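Side-chain contact in iron-sulfur cluster assembly protein CyaY (Psychromonas ingrahamii, PDB 4HS5), which probably takes part in iron-sulfur cluster assembly, perhaps as a regulator, and is a member of the iron-binding frataxin family: residues 90-93 and 94-97. Sequence-based numbering, arbitrary orientation.
Sequences SAAI and FKQS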
ATOM      1  N   SER A  90       6.171  -3.144  -3.556  1.00  7.74           N
ATOM      2  CA  SER A  90       6.857  -4.356  -4.008  1.00  8.36           C
ATOM      3  C   SER A  90       8.271  -4.439  -3.452  1.00  7.00           C
ATOM      4  O   SER A  90       8.700  -5.505  -3.006  1.00 10.52           O
ATOM      5  CB  SER A  90       6.945  -4.384  -5.531  1.00  8.17           C
ATOM      6  OG  SER A  90       5.664  -4.527  -6.106  1.00 11.45           O
ATOM      7  N   ALA A  91       8.990  -3.321  -3.485  1.00  8.02           N
ATOM      8  CA  ALA A  91      10.375  -3.288  -3.004  1.00  9.91           C
ATOM      9  C   ALA A  91      10.396  -3.557  -1.507  1.00 18.16           C
ATOM     10  O   ALA A  91      11.252  -4.298  -1.021  1.00 16.22           O
ATOM     11  CB  ALA A  91      11.022  -1.960  -3.324  1.00 11.34           C
ATOM     12  N   ALA A  92       9.450  -2.972  -0.779  1.00 11.22           N
ATOM     13  CA  ALA A  92       9.390  -3.181   0.669  1.00 13.75           C
ATOM     14  C   ALA A  92       9.095  -4.629   1.032  1.00 17.22           C
ATOM     15  O   ALA A  92       9.722  -5.186   1.936  1.00 19.03           O
ATOM     16  CB  ALA A  92       8.365  -2.248   1.308  1.00 14.91           C
ATOM     17  N   ILE A  93       8.137  -5.237   0.339  1.00 12.11           N
ATOM     18  CA  ILE A  93       7.795  -6.635   0.556  1.00 10.06           C
ATOM     19  C   ILE A  93       9.034  -7.502   0.307  1.00 15.72           C
ATOM     20  O   ILE A  93       9.312  -8.439   1.059  1.00 18.15           O
ATOM     21  CB  ILE A  93       6.609  -7.081  -0.338  1.00 12.83           C
ATOM     22  CG1 ILE A  93       5.307  -6.398   0.112  1.00 10.75           C
ATOM     23  CG2 ILE A  93       6.451  -8.600  -0.333  1.00 14.86           C
ATOM     24  CD1 ILE A  93       4.074  -6.796  -0.691  1.00 11.94           C
ATOM     25  N   PHE A  94       9.803  -7.167  -0.726  1.00 13.43           N
ATOM     26  CA  PHE A  94      11.011  -7.933  -1.006  1.00 20.91           C
ATOM     27  C   PHE A  94      12.109  -7.645   0.016  1.00 15.97           C
ATOM     28  O   PHE A  94      12.846  -8.546   0.421  1.00 22.31           O
ATOM     29  CB  PHE A  94      11.539  -7.664  -2.418  1.00 15.64           C
ATOM     30  CG  PHE A  94      12.716  -8.523  -2.775  1.00 13.93           C
ATOM     31  CD1 PHE A  94      12.528  -9.840  -3.147  1.00 13.64           C
ATOM     32  CD2 PHE A  94      14.005  -8.023  -2.695  1.00 16.53           C
ATOM     33  CE1 PHE A  94      13.614 -10.656  -3.462  1.00 17.46           C
ATOM     34  CE2 PHE A  94      15.097  -8.827  -2.994  1.00 25.67           C
ATOM     35  CZ  PHE A  94      14.899 -10.145  -3.378  1.00 19.35           C
ATOM     36  N   LYS A  95      12.241  -6.384   0.410  1.00 16.24           N
ATOM     37  CA  LYS A  95      13.329  -5.960   1.285  1.00 19.37           C
ATOM     38  C   LYS A  95      13.131  -6.438   2.718  1.00 18.70           C
ATOM     39  O   LYS A  95      14.108  -6.656   3.437  1.00 26.80           O
ATOM     40  CB  LYS A  95      13.506  -4.441   1.199  1.00 22.91           C
ATOM     41  CG  LYS A  95      14.022  -3.731   2.435  1.00 32.71           C
ATOM     42  CD  LYS A  95      13.907  -2.215   2.227  1.00 32.97           C
ATOM     43  CE  LYS A  95      12.468  -1.799   1.885  1.00 37.54           C
ATOM     44  NZ  LYS A  95      11.664  -1.396   3.081  1.00 30.33           N
ATOM     45  N   GLN A  96      11.879  -6.646   3.122  1.00 23.78           N
ATOM     46  CA  GLN A  96      11.582  -7.145   4.466  1.00 23.74           C
ATOM     47  C   GLN A  96      11.457  -8.655   4.530  1.00 22.80           C
ATOM     48  O   GLN A  96      11.636  -9.246   5.599  1.00 24.54           O
ATOM     49  CB  GLN A  96      10.275  -6.554   4.992  1.00 24.77           C
ATOM     50  CG  GLN A  96      10.363  -5.099   5.351  1.00 24.16           C
ATOM     51  CD  GLN A  96       9.154  -4.620   6.123  1.00 21.27           C
ATOM     52  OE1 GLN A  96       8.345  -5.417   6.615  1.00 25.52           O
ATOM     53  NE2 GLN A  96       9.033  -3.305   6.249  1.00 16.70           N
ATOM     54  N   SER A  97      11.142  -9.279   3.399  1.00 17.73           N
ATOM     55  CA  SER A  97      10.727 -10.679   3.415  1.00 19.94           C
ATOM     56  C   SER A  97      11.203 -11.533   2.227  1.00 23.48           C
ATOM     57  O   SER A  97      10.965 -12.742   2.191  1.00 23.64           O
ATOM     58  CB  SER A  97       9.213 -10.741   3.505  1.00 26.26           C
ATOM     59  OG  SER A  97       8.642 -10.293   2.287  1.00 27.94           O
TER
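Ser90 O accepts a hydrogen bond from Phe94 N (3.0 Å), the first of three well-formed i to i+4 backbone bonds in this part of helix 85-97. Its OG serves a different purpose, bonding to Leu86 O one turn back and to Val101 O in the C-terminal tail; a small hydroxyl suits this partly exposed seam. Phe94 CB sits beyond the same oxygen, 3.6 Å from Ser90 O, while the ring, with CG anti to the backbone N (chi1 -175°), leads away from the preceding turn on the exposed side.

Ala91, small and helix-favouring, suits an exposed position. Its O accepts from Lys95 N at 2.7 Å, and Lys95 CB packs against that oxygen. The lysine chain then bends at chi3 (56°) and chi4, folding back along the helix surface instead of reaching outward. As a result CE comes within 3.6 Å of Ala92 CA, and NZ stands 3.8 Å from Ala92 CB. These are van der Waals contacts; the small methyl of Ala92 is consistent with so close an approach. Ala92 O in turn receives Gln96 N (2.9 Å), with CB and CG of Gln96 beyond that oxygen. Glutamine, an aliphatic stem with a polar end, fits this partly exposed site.

Ile93 brings an apolar, branched side chain to the buried face, and its CG2 meets Ser97 OG at 3.8 Å. Its carbonyl receives a weak bond from Ser97 N (N-H...O angle 124°). Ser97 OG is modelled implausibly near the same oxygen, so its exact position is doubtful.

In the alpha-beta sandwich of frataxins, this helix packs on the antiparallel sheet: Ala92, Ile93 and Gln96 touch Leu47 of strand 46-52, Ile93 and Ser97 reach Phe41 of strand 36-41, and Phe103 of the C-terminal tail covers Ser90 and Ile93.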